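Local coordinates for protein 3',5'-cyclic-nucleotide phosphodiesterase 1 (Saccharomyces cerevisiae, PDB 4OJV) that is a class-II phosphodiesterase by family, a two-zinc protein of the metallo-beta-lactamase-like fold that is modelled here as a pair of subunits, at residues 125-129 and 160-165; 38-42 and 132-137; 209-213 and 223-227. All blocks are in the same frame, centred on the assembly; numbering follows the deposited sequence.

Contact 1: 125-129 and 160-165. With ZN (zinc ion), chain D.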
ATOM      1  N   TYR A 125      -3.964 -16.512  -4.986  1.00  9.14           N
ATOM      2  CA  TYR A 125      -3.109 -17.545  -4.410  1.00  9.11           C
ATOM      3  C   TYR A 125      -2.012 -16.816  -3.661  1.00  9.26           C
ATOM      4  O   TYR A 125      -1.124 -16.219  -4.266  1.00  9.82           O
ATOM      5  CB  TYR A 125      -2.565 -18.464  -5.517  1.00 10.15           C
ATOM      6  CG  TYR A 125      -3.678 -19.266  -6.146  1.00  9.79           C
ATOM      7  CD1 TYR A 125      -4.399 -18.760  -7.224  1.00 10.33           C
ATOM      8  CD2 TYR A 125      -4.057 -20.502  -5.623  1.00 11.28           C
ATOM      9  CE1 TYR A 125      -5.444 -19.481  -7.786  1.00 12.09           C
ATOM     10  CE2 TYR A 125      -5.102 -21.221  -6.168  1.00 11.79           C
ATOM     11  CZ  TYR A 125      -5.793 -20.702  -7.242  1.00 12.20           C
ATOM     12  OH  TYR A 125      -6.834 -21.410  -7.802  1.00 15.85           O
ATOM     13  N   ILE A 126      -2.099 -16.836  -2.337  1.00  9.28           N
ATOM     14  CA  ILE A 126      -1.213 -16.039  -1.494  1.00  9.60           C
ATOM     15  C   ILE A 126      -0.057 -16.908  -1.024  1.00  9.49           C
ATOM     16  O   ILE A 126      -0.263 -18.053  -0.605  1.00 10.15           O
ATOM     17  CB  ILE A 126      -1.989 -15.433  -0.292  1.00  9.84           C
ATOM     18  CG1 ILE A 126      -3.185 -14.595  -0.783  1.00 10.53           C
ATOM     19  CG2 ILE A 126      -1.063 -14.611   0.604  1.00 10.56           C
ATOM     20  CD1 ILE A 126      -2.838 -13.418  -1.681  1.00 11.04           C
ATOM     21  N   THR A 127       1.157 -16.367  -1.118  1.00  9.42           N
ATOM     22  CA  THR A 127       2.349 -17.149  -0.782  1.00  9.47           C
ATOM     23  C   THR A 127       2.666 -17.134   0.711  1.00  9.43           C
ATOM     24  O   THR A 127       3.112 -18.124   1.279  1.00 10.56           O
ATOM     25  CB  THR A 127       3.579 -16.673  -1.583  1.00  9.76           C
ATOM     26  OG1 THR A 127       3.920 -15.328  -1.195  1.00  9.76           O
ATOM     27  CG2 THR A 127       3.332 -16.782  -3.094  1.00 10.35           C
ATOM     28  N   HIS A 128       2.472 -15.979   1.330  1.00 10.37           N
ATOM     29  CA  HIS A 128       2.662 -15.810   2.767  1.00 10.27           C
ATOM     30  C   HIS A 128       1.994 -14.529   3.181  1.00  9.60           C
ATOM     31  O   HIS A 128       1.732 -13.677   2.331  1.00  9.75           O
ATOM     32  CB  HIS A 128       4.140 -15.884   3.179  1.00 10.46           C
ATOM     33  CG  HIS A 128       5.004 -14.723   2.709  1.00 10.29           C
ATOM     34  ND1 HIS A 128       5.225 -14.428   1.400  1.00 10.80           N
ATOM     35  CD2 HIS A 128       5.750 -13.809   3.452  1.00 10.97           C
ATOM     36  CE1 HIS A 128       6.086 -13.378   1.323  1.00 11.09           C
ATOM     37  NE2 HIS A 128       6.413 -13.003   2.578  1.00 11.57           N
ATOM     38  N   PRO A 129       1.679 -14.373   4.477  1.00  9.61           N
ATOM     39  CA  PRO A 129       0.822 -13.270   4.902  1.00 10.17           C
ATOM     40  C   PRO A 129       1.562 -12.007   5.343  1.00  9.48           C
ATOM     41  O   PRO A 129       0.958 -11.124   5.939  1.00 10.37           O
ATOM     42  CB  PRO A 129       0.044 -13.886   6.062  1.00 11.39           C
ATOM     43  CG  PRO A 129       1.057 -14.784   6.700  1.00 11.10           C
ATOM     44  CD  PRO A 129       1.836 -15.376   5.550  1.00 10.57           C
ATOM     45  N   HIS A 160      -0.308 -22.068   6.782  1.00 13.62           N
ATOM     46  CA  HIS A 160       0.519 -21.025   7.428  1.00 14.47           C
ATOM     47  C   HIS A 160       0.110 -19.631   7.000  1.00 14.31           C
ATOM     48  O   HIS A 160       0.360 -18.650   7.703  1.00 15.68           O
ATOM     49  CB  HIS A 160       2.014 -21.254   7.186  1.00 14.61           C
ATOM     50  CG  HIS A 160       2.473 -20.899   5.789  1.00 14.41           C
ATOM     51  ND1 HIS A 160       2.610 -21.818   4.815  1.00 14.69           N
ATOM     52  CD2 HIS A 160       2.832 -19.674   5.230  1.00 14.64           C
ATOM     53  CE1 HIS A 160       3.035 -21.212   3.689  1.00 13.87           C
ATOM     54  NE2 HIS A 160       3.161 -19.901   3.944  1.00 14.72           N
ATOM     55  N   THR A 161      -0.519 -19.539   5.834  1.00 12.80           N
ATOM     56  CA  THR A 161      -1.047 -18.281   5.328  1.00 11.80           C
ATOM     57  C   THR A 161      -2.490 -18.077   5.777  1.00 10.66           C
ATOM     58  O   THR A 161      -2.817 -17.048   6.358  1.00 10.94           O
ATOM     59  CB  THR A 161      -0.957 -18.253   3.798  1.00 11.98           C
ATOM     60  OG1 THR A 161       0.423 -18.270   3.412  1.00 12.55           O
ATOM     61  CG2 THR A 161      -1.624 -17.016   3.228  1.00 12.00           C
ATOM     62  N   ILE A 162      -3.353 -19.057   5.516  1.00 11.51           N
ATOM     63  CA  ILE A 162      -4.777 -18.875   5.755  1.00 12.48           C
ATOM     64  C   ILE A 162      -5.096 -18.641   7.231  1.00 12.28           C
ATOM     65  O   ILE A 162      -5.892 -17.769   7.572  1.00 12.04           O
ATOM     66  CB  ILE A 162      -5.599 -20.046   5.169  1.00 13.45           C
ATOM     67  CG1 ILE A 162      -5.462 -20.078   3.637  1.00 14.69           C
ATOM     68  CG2 ILE A 162      -7.057 -19.969   5.613  1.00 14.46           C
ATOM     69  CD1 ILE A 162      -5.993 -18.850   2.914  1.00 14.81           C
ATOM     70  N   ASP A 163      -4.443 -19.407   8.105  1.00 11.72           N
ATOM     71  CA  ASP A 163      -4.693 -19.278   9.542  1.00 13.03           C
ATOM     72  C   ASP A 163      -4.329 -17.873  10.029  1.00 11.17           C
ATOM     73  O   ASP A 163      -5.022 -17.291  10.865  1.00 11.78           O
ATOM     74  CB  ASP A 163      -3.924 -20.345  10.328  1.00 14.71           C
ATOM     75  CG  ASP A 163      -4.425 -21.763  10.063  1.00 17.82           C
ATOM     76  OD1 ASP A 163      -5.530 -21.940   9.511  1.00 22.25           O
ATOM     77  OD2 ASP A 163      -3.695 -22.707  10.430  1.00 23.54           O
ATOM     78  N   VAL A 164      -3.243 -17.324   9.489  1.00 11.04           N
ATOM     79  CA  VAL A 164      -2.812 -15.986   9.860  1.00 10.95           C
ATOM     80  C   VAL A 164      -3.780 -14.929   9.335  1.00 10.42           C
ATOM     81  O   VAL A 164      -4.110 -13.981  10.042  1.00 10.71           O
ATOM     82  CB  VAL A 164      -1.374 -15.725   9.377  1.00 11.09           C
ATOM     83  CG1 VAL A 164      -0.987 -14.262   9.532  1.00 12.06           C
ATOM     84  CG2 VAL A 164      -0.419 -16.610  10.160  1.00 12.26           C
ATOM     85  N   LEU A 165      -4.257 -15.085   8.102  1.00 10.19           N
ATOM     86  CA  LEU A 165      -5.225 -14.123   7.570  1.00 10.38           C
ATOM     87  C   LEU A 165      -6.505 -14.109   8.418  1.00 10.56           C
ATOM     88  O   LEU A 165      -7.071 -13.041   8.695  1.00 11.10           O
ATOM     89  CB  LEU A 165      -5.540 -14.412   6.099  1.00 10.93           C
ATOM     90  CG  LEU A 165      -4.368 -14.246   5.128  1.00 12.01           C
ATOM     91  CD1 LEU A 165      -4.830 -14.544   3.711  1.00 13.57           C
ATOM     92  CD2 LEU A 165      -3.715 -12.872   5.208  1.00 14.18           C
TER
HETATM   93 ZN    ZN D 403       8.043 -11.718   3.233  1.00 14.28          ZN
HETATM   94  O   HOH W   1       0.322 -20.061   1.216  1.00 10.89           O
HETATM   95  O   HOH W   2       7.424 -10.070   2.495  1.00 13.33           O

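Contact 2: 38-42 and 132-137. With ZN (zinc ion), chain E.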
ATOM      1  N   VAL A  38      -1.664 -13.943  -8.150  1.00  8.96           N
ATOM      2  CA  VAL A  38      -0.705 -14.535  -7.232  1.00  8.70           C
ATOM      3  C   VAL A  38      -0.186 -13.418  -6.360  1.00  9.02           C
ATOM      4  O   VAL A  38       0.381 -12.434  -6.848  1.00  9.20           O
ATOM      5  CB  VAL A  38       0.448 -15.277  -7.932  1.00  9.89           C
ATOM      6  CG1 VAL A  38       1.319 -15.963  -6.885  1.00 11.52           C
ATOM      7  CG2 VAL A  38      -0.094 -16.285  -8.936  1.00 12.13           C
ATOM      8  N   ASP A  39      -0.392 -13.597  -5.057  1.00  8.76           N
ATOM      9  CA  ASP A  39      -0.174 -12.554  -4.071  1.00  8.98           C
ATOM     10  C   ASP A  39      -1.100 -11.355  -4.253  1.00  8.54           C
ATOM     11  O   ASP A  39      -1.938 -11.318  -5.169  1.00 10.06           O
ATOM     12  CB  ASP A  39       1.309 -12.219  -3.891  1.00  9.16           C
ATOM     13  CG  ASP A  39       2.001 -13.220  -2.980  1.00  8.92           C
ATOM     14  OD1 ASP A  39       1.272 -13.869  -2.183  1.00 10.02           O
ATOM     15  OD2 ASP A  39       3.238 -13.346  -3.040  1.00  9.88           O
ATOM     16  N   GLY A  40      -0.968 -10.391  -3.357  1.00  9.19           N
ATOM     17  CA  GLY A  40      -1.997  -9.389  -3.170  1.00 10.40           C
ATOM     18  C   GLY A  40      -1.445  -8.078  -2.678  1.00  8.94           C
ATOM     19  O   GLY A  40      -2.116  -7.363  -1.930  1.00  9.53           O
ATOM     20  N   GLY A  41      -0.240  -7.731  -3.125  1.00  9.29           N
ATOM     21  CA  GLY A  41       0.303  -6.385  -2.915  1.00 10.90           C
ATOM     22  C   GLY A  41      -0.413  -5.418  -3.873  1.00 12.81           C
ATOM     23  O   GLY A  41      -1.595  -5.107  -3.675  1.00 17.44           O
ATOM     24  N   ALA A  42       0.271  -4.924  -4.904  1.00 14.88           N
ATOM     25  CA  ALA A  42      -0.357  -4.031  -5.893  1.00 16.57           C
ATOM     26  C   ALA A  42      -1.629  -4.617  -6.517  1.00 17.63           C
ATOM     27  O   ALA A  42      -1.608  -5.760  -6.951  1.00 18.30           O
ATOM     28  CB  ALA A  42       0.648  -3.697  -6.974  1.00 18.24           C
ATOM     29  N   ASP A 132       3.235  -6.814   2.845  1.00  9.57           N
ATOM     30  CA  ASP A 132       3.519  -6.419   1.459  1.00  9.94           C
ATOM     31  C   ASP A 132       2.915  -7.364   0.421  1.00 10.20           C
ATOM     32  O   ASP A 132       2.817  -7.000  -0.750  1.00 11.30           O
ATOM     33  CB  ASP A 132       5.033  -6.192   1.181  1.00 11.22           C
ATOM     34  CG  ASP A 132       5.907  -7.437   1.480  1.00 10.57           C
ATOM     35  OD1 ASP A 132       5.701  -8.000   2.582  1.00 11.10           O
ATOM     36  OD2 ASP A 132       6.803  -7.894   0.663  1.00 11.40           O
ATOM     37  N   HIS A 133       2.482  -8.554   0.839  1.00  9.21           N
ATOM     38  CA  HIS A 133       1.885  -9.525  -0.077  1.00  9.01           C
ATOM     39  C   HIS A 133       0.390  -9.570   0.022  1.00  8.31           C
ATOM     40  O   HIS A 133      -0.243 -10.325  -0.713  1.00  9.12           O
ATOM     41  CB  HIS A 133       2.503 -10.917   0.116  1.00  9.38           C
ATOM     42  CG  HIS A 133       3.972 -10.935  -0.196  1.00  9.21           C
ATOM     43  ND1 HIS A 133       4.508 -11.498  -1.313  1.00 10.10           N
ATOM     44  CD2 HIS A 133       5.016 -10.344   0.479  1.00  9.92           C
ATOM     45  CE1 HIS A 133       5.831 -11.274  -1.319  1.00  9.98           C
ATOM     46  NE2 HIS A 133       6.137 -10.556  -0.235  1.00 10.72           N
ATOM     47  N   ILE A 134      -0.191  -8.731   0.882  1.00  8.86           N
ATOM     48  CA  ILE A 134      -1.645  -8.751   1.085  1.00  9.35           C
ATOM     49  C   ILE A 134      -2.307  -7.376   1.160  1.00  8.90           C
ATOM     50  O   ILE A 134      -3.520  -7.300   1.235  1.00 10.00           O
ATOM     51  CB  ILE A 134      -2.066  -9.566   2.334  1.00  9.78           C
ATOM     52  CG1 ILE A 134      -1.491  -8.912   3.599  1.00 11.42           C
ATOM     53  CG2 ILE A 134      -1.656 -11.022   2.168  1.00 10.70           C
ATOM     54  CD1 ILE A 134      -2.079  -9.422   4.898  1.00 12.80           C
ATOM     55  N   SER A 135      -1.528  -6.298   1.140  1.00  9.48           N
ATOM     56  CA  SER A 135      -2.082  -4.965   1.388  1.00 10.28           C
ATOM     57  C   SER A 135      -3.145  -4.543   0.364  1.00 10.00           C
ATOM     58  O   SER A 135      -4.169  -3.960   0.743  1.00 10.88           O
ATOM     59  CB  SER A 135      -0.963  -3.933   1.468  1.00 11.93           C
ATOM     60  OG  SER A 135      -0.186  -3.944   0.300  1.00 13.60           O
ATOM     61  N   GLY A 136      -2.915  -4.834  -0.919  1.00 10.04           N
ATOM     62  CA  GLY A 136      -3.896  -4.520  -1.952  1.00 10.40           C
ATOM     63  C   GLY A 136      -5.124  -5.406  -1.872  1.00  9.58           C
ATOM     64  O   GLY A 136      -6.250  -4.924  -1.958  1.00 10.27           O
ATOM     65  N   LEU A 137      -4.913  -6.707  -1.696  1.00  9.94           N
ATOM     66  CA  LEU A 137      -6.017  -7.622  -1.469  1.00 10.48           C
ATOM     67  C   LEU A 137      -6.944  -7.071  -0.380  1.00 10.35           C
ATOM     68  O   LEU A 137      -8.166  -7.038  -0.539  1.00 10.92           O
ATOM     69  CB  LEU A 137      -5.466  -8.993  -1.049  1.00 11.81           C
ATOM     70  CG  LEU A 137      -6.417  -9.956  -0.333  1.00 11.95           C
ATOM     71  CD1 LEU A 137      -7.563 -10.420  -1.220  1.00 13.75           C
ATOM     72  CD2 LEU A 137      -5.645 -11.144   0.228  1.00 13.82           C
TER
HETATM   73 ZN    ZN E 404       7.921  -9.717   0.574  1.00 12.85          ZN
HETATM   74  O   HOH W   3      -0.695  -2.251  -1.872  1.00 27.70           O
HETATM   75  O   HOH W   2       7.424 -10.070   2.495  1.00 13.33           O

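Contact 3: 209-213 and 223-227. With ZN (zinc ion), chain D.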
ATOM      1  N   PHE A 209       3.790 -25.605  -2.945  1.00 11.98           N
ATOM      2  CA  PHE A 209       4.879 -26.200  -2.178  1.00 12.80           C
ATOM      3  C   PHE A 209       5.350 -25.213  -1.131  1.00 12.70           C
ATOM      4  O   PHE A 209       5.541 -24.030  -1.426  1.00 13.05           O
ATOM      5  CB  PHE A 209       6.037 -26.548  -3.107  1.00 14.42           C
ATOM      6  CG  PHE A 209       5.729 -27.688  -4.034  1.00 15.23           C
ATOM      7  CD1 PHE A 209       5.037 -27.463  -5.219  1.00 15.19           C
ATOM      8  CD2 PHE A 209       6.124 -28.985  -3.718  1.00 17.16           C
ATOM      9  CE1 PHE A 209       4.731 -28.515  -6.071  1.00 17.31           C
ATOM     10  CE2 PHE A 209       5.821 -30.043  -4.571  1.00 18.07           C
ATOM     11  CZ  PHE A 209       5.123 -29.802  -5.745  1.00 18.30           C
ATOM     12  N   LYS A 210       5.564 -25.705   0.082  1.00 13.05           N
ATOM     13  CA  LYS A 210       6.050 -24.866   1.157  1.00 12.91           C
ATOM     14  C   LYS A 210       7.565 -24.671   1.048  1.00 13.26           C
ATOM     15  O   LYS A 210       8.301 -25.600   0.701  1.00 13.94           O
ATOM     16  CB  LYS A 210       5.674 -25.499   2.491  1.00 13.95           C
ATOM     17  CG  LYS A 210       5.837 -24.591   3.693  1.00 14.64           C
ATOM     18  CD  LYS A 210       5.343 -25.283   4.957  1.00 17.13           C
ATOM     19  CE  LYS A 210       6.333 -26.329   5.442  1.00 18.60           C
ATOM     20  NZ  LYS A 210       5.867 -27.031   6.673  1.00 24.20           N
ATOM     21  N   VAL A 211       8.026 -23.458   1.346  1.00 12.78           N
ATOM     22  CA  VAL A 211       9.453 -23.127   1.360  1.00 12.27           C
ATOM     23  C   VAL A 211       9.774 -22.308   2.619  1.00 12.30           C
ATOM     24  O   VAL A 211       8.860 -21.868   3.332  1.00 11.87           O
ATOM     25  CB  VAL A 211       9.918 -22.387   0.072  1.00 12.32           C
ATOM     26  CG1 VAL A 211       9.682 -23.233  -1.175  1.00 13.48           C
ATOM     27  CG2 VAL A 211       9.257 -21.017  -0.064  1.00 12.94           C
ATOM     28  N   HIS A 212      11.063 -22.111   2.892  1.00 12.42           N
ATOM     29  CA  HIS A 212      11.500 -21.296   4.030  1.00 12.80           C
ATOM     30  C   HIS A 212      11.674 -19.840   3.679  1.00 12.34           C
ATOM     31  O   HIS A 212      12.167 -19.504   2.599  1.00 12.97           O
ATOM     32  CB  HIS A 212      12.820 -21.798   4.597  1.00 13.87           C
ATOM     33  CG  HIS A 212      12.769 -23.197   5.146  1.00 14.65           C
ATOM     34  ND1 HIS A 212      12.072 -23.540   6.248  1.00 17.01           N
ATOM     35  CD2 HIS A 212      13.374 -24.350   4.688  1.00 14.92           C
ATOM     36  CE1 HIS A 212      12.242 -24.857   6.483  1.00 16.71           C
ATOM     37  NE2 HIS A 212      13.036 -25.349   5.529  1.00 18.81           N
ATOM     38  N   HIS A 213      11.356 -18.970   4.637  1.00 11.79           N
ATOM     39  CA  HIS A 213      11.444 -17.512   4.466  1.00 12.05           C
ATOM     40  C   HIS A 213      11.852 -16.861   5.774  1.00 12.05           C
ATOM     41  O   HIS A 213      11.272 -15.875   6.227  1.00 13.12           O
ATOM     42  CB  HIS A 213      10.120 -16.993   3.870  1.00 11.98           C
ATOM     43  CG  HIS A 213      10.001 -15.481   3.759  1.00 11.59           C
ATOM     44  ND1 HIS A 213      11.040 -14.674   3.459  1.00 11.22           N
ATOM     45  CD2 HIS A 213       8.899 -14.656   3.917  1.00 11.12           C
ATOM     46  CE1 HIS A 213      10.620 -13.388   3.442  1.00 12.24           C
ATOM     47  NE2 HIS A 213       9.311 -13.376   3.704  1.00 11.87           N
ATOM     48  N   VAL A 223       9.471 -19.062   9.497  1.00 14.33           N
ATOM     49  CA  VAL A 223       8.512 -18.271   8.724  1.00 13.67           C
ATOM     50  C   VAL A 223       8.440 -18.929   7.360  1.00 13.20           C
ATOM     51  O   VAL A 223       9.431 -18.972   6.644  1.00 15.71           O
ATOM     52  CB  VAL A 223       8.975 -16.800   8.594  1.00 12.65           C
ATOM     53  CG1 VAL A 223       8.085 -16.020   7.627  1.00 15.77           C
ATOM     54  CG2 VAL A 223       9.006 -16.137   9.969  1.00 15.22           C
ATOM     55  N   TYR A 224       7.269 -19.446   7.005  1.00 11.87           N
ATOM     56  CA  TYR A 224       7.117 -20.177   5.755  1.00 11.88           C
ATOM     57  C   TYR A 224       6.587 -19.318   4.621  1.00 10.87           C
ATOM     58  O   TYR A 224       5.950 -18.278   4.827  1.00 12.24           O
ATOM     59  CB  TYR A 224       6.204 -21.386   5.948  1.00 13.35           C
ATOM     60  CG  TYR A 224       6.787 -22.415   6.882  1.00 13.58           C
ATOM     61  CD1 TYR A 224       7.956 -23.089   6.556  1.00 13.89           C
ATOM     62  CD2 TYR A 224       6.163 -22.712   8.097  1.00 15.06           C
ATOM     63  CE1 TYR A 224       8.497 -24.042   7.418  1.00 14.91           C
ATOM     64  CE2 TYR A 224       6.694 -23.661   8.966  1.00 16.08           C
ATOM     65  CZ  TYR A 224       7.857 -24.311   8.619  1.00 15.80           C
ATOM     66  OH  TYR A 224       8.387 -25.249   9.480  1.00 18.17           O
ATOM     67  N   SER A 225       6.864 -19.785   3.414  1.00 10.58           N
ATOM     68  CA  SER A 225       6.332 -19.184   2.213  1.00  9.99           C
ATOM     69  C   SER A 225       5.892 -20.305   1.269  1.00 10.79           C
ATOM     70  O   SER A 225       5.869 -21.483   1.668  1.00 11.79           O
ATOM     71  CB  SER A 225       7.393 -18.263   1.609  1.00 11.29           C
ATOM     72  OG  SER A 225       6.930 -17.554   0.473  1.00 11.52           O
ATOM     73  N   THR A 226       5.525 -19.951   0.035  1.00 10.23           N
ATOM     74  CA  THR A 226       4.951 -20.914  -0.898  1.00 10.50           C
ATOM     75  C   THR A 226       5.472 -20.643  -2.294  1.00 11.14           C
ATOM     76  O   THR A 226       5.632 -19.483  -2.686  1.00 11.48           O
ATOM     77  CB  THR A 226       3.411 -20.776  -0.940  1.00 11.80           C
ATOM     78  OG1 THR A 226       2.891 -20.640   0.387  1.00 12.39           O
ATOM     79  CG2 THR A 226       2.735 -21.964  -1.634  1.00 12.03           C
ATOM     80  N   PHE A 227       5.732 -21.721  -3.031  1.00 10.83           N
ATOM     81  CA  PHE A 227       5.920 -21.681  -4.476  1.00 11.16           C
ATOM     82  C   PHE A 227       4.674 -22.298  -5.109  1.00 10.67           C
ATOM     83  O   PHE A 227       4.187 -23.341  -4.648  1.00 12.51           O
ATOM     84  CB  PHE A 227       7.107 -22.550  -4.880  1.00 11.97           C
ATOM     85  CG  PHE A 227       8.477 -21.934  -4.657  1.00 11.43           C
ATOM     86  CD1 PHE A 227       8.688 -20.755  -3.934  1.00 11.14           C
ATOM     87  CD2 PHE A 227       9.592 -22.594  -5.172  1.00 12.62           C
ATOM     88  CE1 PHE A 227       9.974 -20.250  -3.764  1.00 11.74           C
ATOM     89  CE2 PHE A 227      10.871 -22.098  -4.998  1.00 13.04           C
ATOM     90  CZ  PHE A 227      11.067 -20.925  -4.295  1.00 12.22           C
TER
HETATM   91 ZN    ZN D 403       8.043 -11.718   3.233  1.00 14.28          ZN
HETATM   92  O   HOH W   2       7.424 -10.070   2.495  1.00 13.33           O

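Contact 1: 125-129 and 160-165
His160 reaches Thr127 through a rotamer that is rare in a helix. Its CG sits between the backbone N and the carbonyl carbon (chi1 75°), which swings the ring back toward the loop 125-129. There His160 NE2 donates to Thr127 O at 3.2 Å, with an N-H...O angle of 149°. The carbonyl oxygen lies at the ring edge, tilted somewhat out of the ring plane. Thr226 OG1 also hydrogen-bonds this oxygen.

The hydroxyl of Thr127 has a separate task: OG1 accepts a bond from His128 ND1 at 3.0 Å. The hydroxyl lies in the imidazole plane and the bond is nearly straight, 163°. The other nitrogen, His128 NE2, binds the zinc ion at 2.2 Å. His130, His213 and Asp244 bind the same ion.

A water bridges the loop and the helix. It donates to Ile126 O at 2.8 Å and lies 2.8 Å from Thr161 OG1. The methyl of Thr161 turns the other way, and its CG2 meets Ile126 CG2 at 3.6 Å, the two side chains crossing at about a right angle. Further along, Pro129 lies against the helix. Its CG presses on Val164 CG1 at 3.5 Å, and its CB lies 4.0 Å from Leu165 CD2. Leu173 and Ile174 of the second subunit pack on Pro129 and Val164, so this apolar patch takes part in the contact with the second subunit.

The loop carries the first histidine of the His-X-His-X-Asp-His motif of this superfamily. The bond to Thr127 OG1 uses ND1 as a donor and fixes the rotation of the His128 ring, with NE2 directed at the metal. Thr127 is thus a second-shell residue, and His160 helps hold it in place from the helix.

Contact 2: 38-42 and 132-137
His133 leans over Asp39 from its first side-chain atom onward. CB packs against the carboxylate, 3.9 Å from Asp39 CG. CG is set anti to the carbonyl carbon (chi1 -63°), and this places the ring with one edge at the aspartate. His133 ND1 donates to Asp39 OD2 at 2.8 Å, and the bond is nearly straight, 163°. The oxygen lies in the imidazole plane, but the ring nitrogen comes from above the carboxylate, 69° out of its plane. CG and CE1 also lie near Asp39 OD2, while CD2 and CE1 straddle the zinc ion that the tip, NE2, binds at 2.1 Å. Asp132, Asp244 and His326 bind the same ion. Asp132 OD2 is 2.1 Å from the metal, while its OD1 accepts a bond of 2.7 Å from the metal-bound water.

The backbones meet beside this pair. Gly40 O accepts a nearly straight bond from Leu137 N at 2.9 Å and a weak, bent one from Gly136 N at 2.8 Å. The first turn of helix 135-140 therefore directs two N-H groups at one loop carbonyl, just after Ile134 at the N-cap. Gly40 N makes a further, weak bond to His133 O.

Both carboxylate oxygens of Asp39 have further partners: OD1 accepts from the backbone N of Thr127, OD2 from Gln21 NE2. This His-carboxylate pair makes Asp39 a second-shell residue of the zinc site. The bond to Asp39 helps fix the rotation of the His133 ring and probably makes the imidazole a more electron-rich ligand.

Contact 3: 209-213 and 223-227
Lys210 folds over the ring of Tyr224, its diagonal neighbour across the hairpin. The lysine chain is extended up to its one bend (chi3 76°). CD and CE then follow the ring face, with CE 3.7 Å from Tyr224 CE1. The ammonium ends over the same face, and NZ makes a cation-pi contact 4.1 Å from the centroid of the Tyr224 ring.

Phe209, Val211, Ser225 and Phe227 point to the opposite face, which is largely apolar. Val211 puts CG1 anti to its carbonyl carbon, which sets that methyl over the centre of the Phe227 ring, 3.8 Å from the centroid. Its second methyl, CG2, lies 3.7 Å from Ser225 CB.

At the end of the strand segment, His213 extends with CG anti to the backbone N (chi1 174°), which carries NE2 to within 2.1 Å of the zinc ion that His128 also binds. Its ND1 is hydrogen-bonded to Gly293 O.

Antiparallel backbone bonds join the strands, among them the pair between Val211 and Ser225, both 2.9 Å between N and O. Helix 256-267 covers Val211 and Phe227 through Leu257. His160 of helix 159-169 touches Tyr224 and Thr226. Strand 238-242 follows 222-232 in the sheet, on the side away from strand 204-215.

How the contacts relate
Contacts 1 and 2 interleave along the chain: 38-42, 125-129, 132-137, 160-165. Contact 3, a hairpin, follows later. The loops 38-42 and 125-129 follow neighbouring parallel strands, 35-38 and 121-125, of the eight-stranded sheet. Contact 3 belongs to the seven-stranded sheet. The centre of contact 1 is about 11 Å from that of contact 2 and about 10 Å from that of contact 3. Contacts 2 and 3 are about 16 Å apart, centre to centre, and do not touch. One water bound to both zinc ions links all three. The two-zinc site takes ligands from the loop after strand 121-125 of one sheet and from strand 204-215 of the other, consistent with the metallo-beta-lactamase-like fold.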